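Probable exosome complex exonuclease 2 (Pyrococcus abyssi, PDB 2PO1) is probably a non-catalytic component of the archaeal exosome, an RNA-degrading complex, and is thought to help structure the Rrp41 active site. Local coordinates at residues L109-I117 with L152-I161; I226-I234 with V254-R265. All blocks are in the same frame, centred on the assembly; numbering follows the deposited sequence.

Interaction 1 (L109-I117 with L152-I161); sequences LARVIDRGI and LMDAIGIAAI. With nucleotides of chain A.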
loop_
_atom_site.group_PDB
_atom_site.type_symbol
_atom_site.label_atom_id
_atom_site.label_comp_id
_atom_site.label_asym_id
_atom_site.label_seq_id
_atom_site.Cartn_x
_atom_site.Cartn_y
_atom_site.Cartn_z
ATOM N N LEU C 109 19.540 5.269 -5.690
ATOM C CA LEU C 109 20.554 4.319 -6.167
ATOM C C LEU C 109 20.078 3.679 -7.436
ATOM O O LEU C 109 20.777 3.659 -8.388
ATOM C CB LEU C 109 20.750 3.213 -5.117
ATOM C CG LEU C 109 21.556 3.685 -3.890
ATOM C CD1 LEU C 109 21.453 2.669 -2.756
ATOM C CD2 LEU C 109 23.031 3.923 -4.253
ATOM N N ALA C 110 18.848 3.156 -7.450
ATOM C CA ALA C 110 18.316 2.518 -8.679
ATOM C C ALA C 110 18.325 3.443 -9.873
ATOM O O ALA C 110 18.551 3.037 -10.996
ATOM C CB ALA C 110 16.892 2.049 -8.444
ATOM N N ARG C 111 17.889 4.665 -9.646
ATOM C CA ARG C 111 17.679 5.558 -10.745
ATOM C C ARG C 111 18.987 6.053 -11.290
ATOM O O ARG C 111 19.155 6.141 -12.469
ATOM C CB ARG C 111 16.734 6.680 -10.278
ATOM C CG ARG C 111 15.389 6.131 -10.068
ATOM C CD ARG C 111 14.401 7.181 -9.640
ATOM N NE ARG C 111 14.555 8.438 -10.401
ATOM C CZ ARG C 111 13.889 8.709 -11.519
ATOM N NH1 ARG C 111 13.020 7.820 -12.064
ATOM N NH2 ARG C 111 14.068 9.884 -12.092
ATOM N N VAL C 112 19.952 6.326 -10.430
ATOM C CA VAL C 112 21.216 6.862 -10.892
ATOM C C VAL C 112 21.950 5.766 -11.653
ATOM O O VAL C 112 22.613 6.042 -12.616
ATOM C CB VAL C 112 22.075 7.269 -9.719
ATOM C CG1 VAL C 112 23.498 7.520 -10.138
ATOM C CG2 VAL C 112 21.459 8.433 -8.994
ATOM N N ILE C 113 21.825 4.516 -11.200
ATOM C CA ILE C 113 22.545 3.443 -11.822
ATOM C C ILE C 113 21.818 3.134 -13.136
ATOM O O ILE C 113 22.421 2.828 -14.144
ATOM C CB ILE C 113 22.575 2.145 -10.889
ATOM C CG1 ILE C 113 23.531 2.320 -9.714
ATOM C CG2 ILE C 113 23.062 0.913 -11.647
ATOM C CD1 ILE C 113 24.883 3.053 -10.089
ATOM N N ASP C 114 20.496 3.195 -13.116
ATOM C CA ASP C 114 19.754 2.952 -14.318
ATOM C C ASP C 114 20.172 3.985 -15.343
ATOM O O ASP C 114 20.370 3.659 -16.513
ATOM C CB ASP C 114 18.285 3.142 -14.011
ATOM C CG ASP C 114 17.413 2.878 -15.199
ATOM O OD1 ASP C 114 16.823 1.777 -15.270
ATOM O OD2 ASP C 114 17.287 3.813 -16.015
ATOM N N ARG C 115 20.271 5.232 -14.900
ATOM C CA ARG C 115 20.560 6.310 -15.817
ATOM C C ARG C 115 21.887 6.082 -16.442
ATOM O O ARG C 115 22.021 6.270 -17.651
ATOM C CB ARG C 115 20.521 7.659 -15.139
ATOM C CG ARG C 115 19.089 8.005 -14.892
ATOM C CD ARG C 115 18.960 9.482 -14.728
ATOM N NE ARG C 115 19.698 9.973 -13.588
ATOM C CZ ARG C 115 19.173 10.132 -12.375
ATOM N NH1 ARG C 115 19.927 10.617 -11.421
ATOM N NH2 ARG C 115 17.901 9.812 -12.118
ATOM N N GLY C 116 22.841 5.624 -15.636
ATOM C CA GLY C 116 24.231 5.405 -16.130
ATOM C C GLY C 116 24.222 4.435 -17.288
ATOM O O GLY C 116 24.982 4.573 -18.231
ATOM N N ILE C 117 23.355 3.434 -17.206
ATOM C CA ILE C 117 23.283 2.378 -18.209
ATOM C C ILE C 117 22.389 2.871 -19.304
ATOM O O ILE C 117 22.772 2.881 -20.441
ATOM C CB ILE C 117 22.814 1.024 -17.580
ATOM C CG1 ILE C 117 23.873 0.579 -16.568
ATOM C CG2 ILE C 117 22.559 -0.030 -18.666
ATOM C CD1 ILE C 117 23.385 -0.410 -15.481
ATOM N N LEU C 152 27.391 2.146 -1.743
ATOM C CA LEU C 152 26.487 1.330 -2.461
ATOM C C LEU C 152 26.423 1.730 -3.928
ATOM O O LEU C 152 26.314 0.895 -4.791
ATOM C CB LEU C 152 25.078 1.448 -1.824
ATOM C CG LEU C 152 24.969 1.003 -0.371
ATOM C CD1 LEU C 152 23.538 1.178 0.131
ATOM C CD2 LEU C 152 25.463 -0.454 -0.284
ATOM N N MET C 153 26.441 3.026 -4.232
ATOM C CA MET C 153 26.259 3.440 -5.582
ATOM C C MET C 153 27.254 2.769 -6.518
ATOM O O MET C 153 26.876 2.162 -7.524
ATOM C CB MET C 153 26.387 4.954 -5.651
ATOM C CG MET C 153 26.217 5.425 -7.048
ATOM S SD MET C 153 24.507 5.569 -7.420
ATOM C CE MET C 153 24.044 6.986 -6.396
ATOM N N ASP C 154 28.526 2.796 -6.180
ATOM C CA ASP C 154 29.499 2.229 -7.108
ATOM C C ASP C 154 29.403 0.733 -7.098
ATOM O O ASP C 154 29.492 0.085 -8.118
ATOM C CB ASP C 154 30.915 2.629 -6.759
ATOM C CG ASP C 154 31.141 4.115 -6.845
ATOM O OD1 ASP C 154 30.165 4.818 -7.056
ATOM O OD2 ASP C 154 32.312 4.596 -6.709
ATOM N N ALA C 155 29.228 0.175 -5.925
ATOM C CA ALA C 155 29.154 -1.286 -5.825
ATOM C C ALA C 155 27.965 -1.760 -6.651
ATOM O O ALA C 155 28.087 -2.734 -7.362
ATOM C CB ALA C 155 29.011 -1.694 -4.384
ATOM N N ILE C 156 26.819 -1.039 -6.581
ATOM C CA ILE C 156 25.635 -1.442 -7.309
ATOM C C ILE C 156 25.840 -1.232 -8.805
ATOM O O ILE C 156 25.472 -2.076 -9.596
ATOM C CB ILE C 156 24.338 -0.690 -6.846
ATOM C CG1 ILE C 156 23.929 -1.099 -5.428
ATOM C CG2 ILE C 156 23.232 -0.973 -7.848
ATOM C CD1 ILE C 156 23.082 -0.112 -4.788
ATOM N N GLY C 157 26.487 -0.141 -9.239
ATOM C CA GLY C 157 26.671 0.039 -10.670
ATOM C C GLY C 157 27.658 -0.963 -11.270
ATOM O O GLY C 157 27.498 -1.412 -12.405
ATOM N N ILE C 158 28.701 -1.268 -10.522
ATOM C CA ILE C 158 29.721 -2.245 -10.963
ATOM C C ILE C 158 29.029 -3.574 -11.100
ATOM O O ILE C 158 29.064 -4.197 -12.153
ATOM C CB ILE C 158 30.833 -2.364 -9.970
ATOM C CG1 ILE C 158 31.710 -1.125 -10.053
ATOM C CG2 ILE C 158 31.742 -3.556 -10.252
ATOM C CD1 ILE C 158 32.560 -0.960 -8.806
ATOM N N ALA C 159 28.332 -3.983 -10.053
ATOM C CA ALA C 159 27.569 -5.243 -10.109
ATOM C C ALA C 159 26.572 -5.258 -11.254
ATOM O O ALA C 159 26.386 -6.291 -11.864
ATOM C CB ALA C 159 26.862 -5.492 -8.810
ATOM N N ALA C 160 25.926 -4.112 -11.537
ATOM C CA ALA C 160 24.810 -4.079 -12.508
ATOM C C ALA C 160 25.397 -4.294 -13.878
ATOM O O ALA C 160 24.964 -5.172 -14.622
ATOM C CB ALA C 160 24.013 -2.766 -12.443
ATOM N N ILE C 161 26.453 -3.559 -14.204
ATOM C CA ILE C 161 26.989 -3.703 -15.521
ATOM C C ILE C 161 27.716 -5.046 -15.652
ATOM O O ILE C 161 27.738 -5.655 -16.742
ATOM C CB ILE C 161 27.884 -2.496 -15.959
ATOM C CG1 ILE C 161 28.149 -2.569 -17.474
ATOM C CG2 ILE C 161 29.128 -2.437 -15.160
ATOM C CD1 ILE C 161 26.820 -2.223 -18.266
ATOM P P A A 8 11.586 5.055 -12.995
ATOM O OP1 A A 8 12.555 5.047 -11.849
ATOM O OP2 A A 8 10.200 5.543 -12.724
ATOM O "O5'" A A 8 12.159 5.784 -14.322
ATOM C "C5'" A A 8 13.468 5.510 -14.902
ATOM C "C4'" A A 8 13.677 6.138 -16.278
ATOM O "O4'" A A 8 12.864 5.445 -17.247
ATOM C "C3'" A A 8 13.254 7.584 -16.528
ATOM O "O3'" A A 8 14.135 8.563 -15.994
ATOM C "C2'" A A 8 13.234 7.625 -18.051
ATOM O "O2'" A A 8 14.515 7.525 -18.668
ATOM C "C1'" A A 8 12.430 6.345 -18.242
ATOM N N9 A A 8 10.970 6.476 -18.094
ATOM C C8 A A 8 10.181 6.099 -17.023
ATOM N N7 A A 8 8.897 6.313 -17.180
ATOM C C5 A A 8 8.845 6.872 -18.447
ATOM C C6 A A 8 7.765 7.325 -19.219
ATOM N N6 A A 8 6.511 7.253 -18.762
ATOM N N1 A A 8 8.027 7.837 -20.455
ATOM C C2 A A 8 9.301 7.887 -20.895
ATOM N N3 A A 8 10.406 7.479 -20.266
ATOM C C4 A A 8 10.103 6.982 -19.036
ATOM P P A A 9 13.528 9.856 -15.283
ATOM O OP1 A A 9 14.731 10.551 -14.768
ATOM O OP2 A A 9 12.354 9.477 -14.427
ATOM O "O5'" A A 9 12.934 10.710 -16.492
ATOM C "C5'" A A 9 13.824 11.271 -17.472
ATOM C "C4'" A A 9 12.993 12.073 -18.442
ATOM O "O4'" A A 9 12.045 11.157 -19.025
ATOM C "C3'" A A 9 12.115 13.129 -17.791
ATOM O "O3'" A A 9 12.836 14.328 -17.586
ATOM C "C2'" A A 9 11.004 13.301 -18.809
ATOM O "O2'" A A 9 11.389 14.096 -19.918
ATOM C "C1'" A A 9 10.811 11.843 -19.204
ATOM N N9 A A 9 9.746 11.180 -18.458
ATOM C C8 A A 9 9.838 10.461 -17.289
ATOM N N7 A A 9 8.678 9.995 -16.875
ATOM C C5 A A 9 7.776 10.428 -17.845
ATOM C C6 A A 9 6.379 10.270 -18.004
ATOM N N6 A A 9 5.611 9.598 -17.140
ATOM N N1 A A 9 5.788 10.838 -19.084
ATOM C C2 A A 9 6.551 11.525 -19.955
ATOM N N3 A A 9 7.871 11.740 -19.906
ATOM C C4 A A 9 8.420 11.164 -18.823
#

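Interaction 2 (I226-I234 with V254-R265); sequences ITTDETGHI and VETAFKKAEEIR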
loop_
_atom_site.group_PDB
_atom_site.type_symbol
_atom_site.label_atom_id
_atom_site.label_comp_id
_atom_site.label_asym_id
_atom_site.label_seq_id
_atom_site.Cartn_x
_atom_site.Cartn_y
_atom_site.Cartn_z
ATOM N N ILE C 226 30.032 10.263 -10.364
ATOM C CA ILE C 226 30.254 10.443 -11.796
ATOM C C ILE C 226 30.316 9.079 -12.457
ATOM O O ILE C 226 31.184 8.275 -12.133
ATOM C CB ILE C 226 31.663 11.106 -12.099
ATOM C CG1 ILE C 226 31.968 12.265 -11.131
ATOM C CG2 ILE C 226 31.744 11.510 -13.535
ATOM C CD1 ILE C 226 30.930 13.408 -11.232
ATOM N N THR C 227 29.436 8.834 -13.413
ATOM C CA THR C 227 29.420 7.596 -14.128
ATOM C C THR C 227 29.876 7.801 -15.550
ATOM O O THR C 227 29.335 8.646 -16.263
ATOM C CB THR C 227 27.975 7.044 -14.171
ATOM O OG1 THR C 227 27.514 6.909 -12.843
ATOM C CG2 THR C 227 27.924 5.703 -14.899
ATOM N N THR C 228 30.886 7.047 -15.963
ATOM C CA THR C 228 31.514 7.268 -17.230
ATOM C C THR C 228 31.699 5.931 -17.922
ATOM O O THR C 228 31.809 4.905 -17.246
ATOM C CB THR C 228 32.882 7.964 -17.077
ATOM O OG1 THR C 228 33.742 7.121 -16.323
ATOM C CG2 THR C 228 32.716 9.271 -16.348
ATOM N N ASP C 229 31.759 5.951 -19.258
ATOM C CA ASP C 229 32.057 4.722 -20.024
ATOM C C ASP C 229 33.432 4.762 -20.674
ATOM O O ASP C 229 34.144 5.764 -20.529
ATOM C CB ASP C 229 30.971 4.406 -21.070
ATOM C CG ASP C 229 30.819 5.483 -22.106
ATOM O OD1 ASP C 229 29.680 5.612 -22.602
ATOM O OD2 ASP C 229 31.801 6.202 -22.462
ATOM N N GLU C 230 33.767 3.692 -21.406
ATOM C CA GLU C 230 35.068 3.504 -22.086
ATOM C C GLU C 230 35.322 4.594 -23.092
ATOM O O GLU C 230 36.413 4.679 -23.629
ATOM C CB GLU C 230 35.038 2.293 -23.028
ATOM C CG GLU C 230 34.614 0.993 -22.513
ATOM C CD GLU C 230 33.105 0.835 -22.555
ATOM O OE1 GLU C 230 32.457 1.439 -21.719
ATOM O OE2 GLU C 230 32.587 0.097 -23.395
ATOM N N THR C 231 34.284 5.335 -23.461
ATOM C CA THR C 231 34.356 6.186 -24.646
ATOM C C THR C 231 34.624 7.626 -24.227
ATOM O O THR C 231 34.569 8.521 -25.056
ATOM C CB THR C 231 33.077 6.087 -25.547
ATOM O OG1 THR C 231 31.962 6.757 -24.928
ATOM C CG2 THR C 231 32.669 4.607 -25.796
ATOM N N GLY C 232 34.900 7.844 -22.950
ATOM C CA GLY C 232 35.100 9.174 -22.455
ATOM C C GLY C 232 33.811 9.932 -22.269
ATOM O O GLY C 232 33.784 11.151 -22.282
ATOM N N HIS C 233 32.712 9.236 -22.127
ATOM C CA HIS C 233 31.475 9.976 -21.934
ATOM C C HIS C 233 30.963 9.825 -20.538
ATOM O O HIS C 233 31.171 8.803 -19.907
ATOM C CB HIS C 233 30.444 9.592 -22.999
ATOM C CG HIS C 233 30.732 10.178 -24.353
ATOM N ND1 HIS C 233 31.539 9.556 -25.283
ATOM C CD2 HIS C 233 30.315 11.327 -24.934
ATOM C CE1 HIS C 233 31.637 10.312 -26.363
ATOM N NE2 HIS C 233 30.898 11.391 -26.182
ATOM N N ILE C 234 30.264 10.861 -20.057
ATOM C CA ILE C 234 29.628 10.815 -18.775
ATOM C C ILE C 234 28.188 10.472 -19.053
ATOM O O ILE C 234 27.533 11.106 -19.876
ATOM C CB ILE C 234 29.747 12.145 -17.978
ATOM C CG1 ILE C 234 31.196 12.660 -17.932
ATOM C CG2 ILE C 234 29.252 11.962 -16.585
ATOM C CD1 ILE C 234 31.264 14.155 -17.842
ATOM N N VAL C 254 35.238 14.499 -12.015
ATOM C CA VAL C 254 34.919 13.940 -13.335
ATOM C C VAL C 254 36.170 13.267 -13.849
ATOM O O VAL C 254 36.188 12.088 -14.252
ATOM C CB VAL C 254 34.503 15.042 -14.335
ATOM C CG1 VAL C 254 34.443 14.445 -15.697
ATOM C CG2 VAL C 254 33.115 15.603 -13.976
ATOM N N GLU C 255 37.246 14.016 -13.769
ATOM C CA GLU C 255 38.483 13.535 -14.289
ATOM C C GLU C 255 38.983 12.271 -13.575
ATOM O O GLU C 255 39.361 11.290 -14.201
ATOM C CB GLU C 255 39.466 14.693 -14.267
ATOM C CG GLU C 255 40.804 14.296 -14.469
ATOM C CD GLU C 255 41.580 15.402 -15.111
ATOM O OE1 GLU C 255 41.004 16.504 -15.291
ATOM O OE2 GLU C 255 42.762 15.146 -15.442
ATOM N N THR C 256 38.957 12.294 -12.255
ATOM C CA THR C 256 39.367 11.174 -11.444
ATOM C C THR C 256 38.466 9.973 -11.613
ATOM O O THR C 256 38.955 8.879 -11.591
ATOM C CB THR C 256 39.329 11.591 -9.977
ATOM O OG1 THR C 256 40.092 12.769 -9.870
ATOM C CG2 THR C 256 39.913 10.521 -9.085
ATOM N N ALA C 257 37.147 10.191 -11.736
ATOM C CA ALA C 257 36.157 9.184 -12.121
ATOM C C ALA C 257 36.571 8.349 -13.337
ATOM O O ALA C 257 36.551 7.107 -13.281
ATOM C CB ALA C 257 34.841 9.871 -12.423
ATOM N N PHE C 258 36.942 9.040 -14.422
ATOM C CA PHE C 258 37.300 8.400 -15.688
ATOM C C PHE C 258 38.465 7.489 -15.484
ATOM O O PHE C 258 38.573 6.452 -16.124
ATOM C CB PHE C 258 37.754 9.431 -16.712
ATOM C CG PHE C 258 36.640 9.976 -17.527
ATOM C CD1 PHE C 258 36.095 11.214 -17.249
ATOM C CD2 PHE C 258 36.082 9.221 -18.538
ATOM C CE1 PHE C 258 35.021 11.703 -17.992
ATOM C CE2 PHE C 258 35.050 9.712 -19.278
ATOM C CZ PHE C 258 34.521 10.959 -19.009
ATOM N N LYS C 259 39.354 7.909 -14.591
ATOM C CA LYS C 259 40.562 7.174 -14.306
ATOM C C LYS C 259 40.224 5.965 -13.462
ATOM O O LYS C 259 40.644 4.864 -13.723
ATOM C CB LYS C 259 41.527 8.064 -13.548
ATOM C CG LYS C 259 42.854 7.405 -13.275
ATOM C CD LYS C 259 43.773 8.396 -12.570
ATOM C CE LYS C 259 43.153 8.906 -11.262
ATOM N NZ LYS C 259 44.044 9.923 -10.620
ATOM N N LYS C 260 39.436 6.177 -12.422
ATOM C CA LYS C 260 39.088 5.087 -11.550
ATOM C C LYS C 260 38.130 4.132 -12.285
ATOM O O LYS C 260 38.197 2.900 -12.112
ATOM C CB LYS C 260 38.468 5.661 -10.259
ATOM C CG LYS C 260 39.526 6.494 -9.497
ATOM C CD LYS C 260 40.208 5.593 -8.501
ATOM C CE LYS C 260 41.489 5.145 -8.930
ATOM N NZ LYS C 260 42.079 4.186 -7.922
ATOM N N ALA C 261 37.241 4.693 -13.101
ATOM C CA ALA C 261 36.246 3.851 -13.837
ATOM C C ALA C 261 37.025 2.902 -14.746
ATOM O O ALA C 261 36.697 1.727 -14.900
ATOM C CB ALA C 261 35.322 4.695 -14.631
ATOM N N GLU C 262 38.089 3.401 -15.338
ATOM C CA GLU C 262 38.831 2.569 -16.251
ATOM C C GLU C 262 39.512 1.447 -15.515
ATOM O O GLU C 262 39.593 0.355 -16.051
ATOM C CB GLU C 262 39.809 3.364 -17.109
ATOM C CG GLU C 262 40.438 2.552 -18.317
ATOM C CD GLU C 262 39.445 1.557 -19.041
ATOM O OE1 GLU C 262 39.804 0.346 -19.194
ATOM O OE2 GLU C 262 38.315 1.981 -19.440
ATOM N N GLU C 263 40.062 1.726 -14.327
ATOM C CA GLU C 263 40.724 0.696 -13.525
ATOM C C GLU C 263 39.667 -0.359 -13.122
ATOM O O GLU C 263 39.945 -1.548 -13.072
ATOM C CB GLU C 263 41.316 1.350 -12.273
ATOM C CG GLU C 263 42.494 2.325 -12.552
ATOM C CD GLU C 263 43.004 2.969 -11.262
ATOM O OE1 GLU C 263 42.274 2.948 -10.283
ATOM O OE2 GLU C 263 44.112 3.518 -11.237
ATOM N N ILE C 264 38.447 0.101 -12.858
ATOM C CA ILE C 264 37.355 -0.788 -12.484
ATOM C C ILE C 264 36.837 -1.594 -13.682
ATOM O O ILE C 264 36.568 -2.813 -13.554
ATOM C CB ILE C 264 36.247 0.009 -11.803
ATOM C CG1 ILE C 264 36.839 0.611 -10.504
ATOM C CG2 ILE C 264 35.033 -0.863 -11.604
ATOM C CD1 ILE C 264 35.899 0.912 -9.507
ATOM N N ARG C 265 36.707 -0.937 -14.837
ATOM C CA ARG C 265 36.269 -1.651 -16.063
ATOM C C ARG C 265 37.158 -2.853 -16.345
ATOM O O ARG C 265 36.666 -3.954 -16.656
ATOM C CB ARG C 265 36.297 -0.705 -17.244
ATOM C CG ARG C 265 35.520 -1.108 -18.488
ATOM C CD ARG C 265 34.590 0.106 -18.784
ATOM N NE ARG C 265 35.417 1.302 -18.780
ATOM C CZ ARG C 265 35.078 2.496 -18.307
ATOM N NH1 ARG C 265 33.884 2.778 -17.785
ATOM N NH2 ARG C 265 35.995 3.423 -18.357
HETATM O O HOH W 1 34.976 5.557 -17.688
#

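Interaction 1 (L109-I117 with L152-I161)
Ile113 drives its side chain as a knob into a hole on helix 152-166 made by Met153, Ile156, Gly157 and Ala160, the central grip of a wholly buried helix-helix contact about 2 Å from the centre of the folded chain. The segment axes approach to 9.7 Å and cross at -45°. Because Gly157 has no side chain, Ile113 CD1 can come down to 3.6 Å from Gly157 CA, while the other branch, CG2, lies 3.9 Å from Ala160 CB. A turn earlier Leu109 splits its methyls: CD2 sits over the backbone at Met153 CA, 3.5 Å away, and CD1 meets Ile156 CD1 at 3.8 Å, the two side chains crossing at about a right angle. Met153 leaves its helix with CG anti to the backbone N (chi1 179°), then bends at both later torsions; the hook sets SD 3.5 Å from Val112 CG1 and folds the methyl CE over the same valine.

Both helices belong to the RNase PH domain, an S5-type fold. Helix 104-118 forms the helix of a beta-alpha-beta crossover between the parallel neighbours 82-89 and 135-147, and helix 152-166 lies beside it on the same mixed sheet, with Ile156 and Ala160 on strand 135-147.

Away from this core, Arg111 reaches the RNA of chain A. Its NH1 bonds OP2 of A9 at 3.0 Å (N-H...O 144°) and, more weakly, OP1 of A8, and NH2 adds weak bonds to both A9 oxygens; NE salt-bridges an acidic side chain of another protein chain. A leucine in its place would probably leave the two phosphates without this shared positive charge and take one cationic partner from that acidic group. The Arg115 guanidinium, also paired with an acidic group of another protein chain, stands obliquely near the A9 phosphate.

Interaction 2 (I226-I234 with V254-R265)
Thr228 sets its methyl over the face of the Phe258 ring: CG2 stands 3.6 Å from the ring centroid and 12° off the normal, a CH-pi contact. The setting is a beta hairpin, strands 222-228 and 234-240 joined by a type I turn from Asp229 to Gly232, with helix 247-275 packed on its four-stranded antiparallel sheet. The ring's edge points into the turn, where His233 N lies near the ring plane and Gly232 CA comes obliquely to 3.2 Å from Phe258 CE2. The Ile234 side chain crosses that of Phe258 at about a right angle, CG1 lying obliquely off the ring, and its CD1 goes on to meet Val254 CG1 at 3.8 Å. With chi1 at 62°, Thr228 puts OG1 between its own N and carbonyl carbon, which turns the hydroxyl toward Ala261 CB, 3.4 Å off, and a water, and gives the methyl to the ring. Earlier on the strand, Ile226 CB stands a tight 3.4 Å from Ala257 CB.

Inside the turn, Asp229 OD2 takes Thr231 N in an Asx turn and also His233 N and the Thr231 hydroxyl.

Arg265, bent at chi2 and chi3, slides its guanidinium under that loop. One face is covered by the peptide of Asp229 C and Glu230 N, the opposite face by Ala261 O. NH1 hydrogen-bonds Ile195 O and adds a weak bond to Thr228 O (3.0 Å), and NH2 donates to the water that also bridges to Thr228 OG1. Glu230 leans across with its CG alongside, but its carboxylate turns to Ile195 N. Glu262 OE2 forms a side-on salt bridge with the NE and NH2 edge of the guanidinium, 3.0 Å from Arg265 NE and 2.9 Å from Arg265 NH2, nearly in the guanidinium plane.

How the interactions relate
Along the chain the two contacts come in series: interaction 1 belongs to the first RNase PH domain and is complete before interaction 2 begins in the second. Their centres are about 14 Å apart, and they touch directly. Ile158 CG1 of helix 152-166 packs 3.7 Å from Ile264 CG2 of helix 247-275, and Gly116 CA of helix 104-118 lies 3.9 Å from Thr227 CG2, a side chain that points away from segment 254-265. Polar ties run the same way, from Asp154 to Thr200 and from Gly116 O to Ser235. The helix pair of the first region is thus joined to the hairpin sheet of the second, making one compact subunit that meets RNA at interaction 1 and touches another protein chain at each.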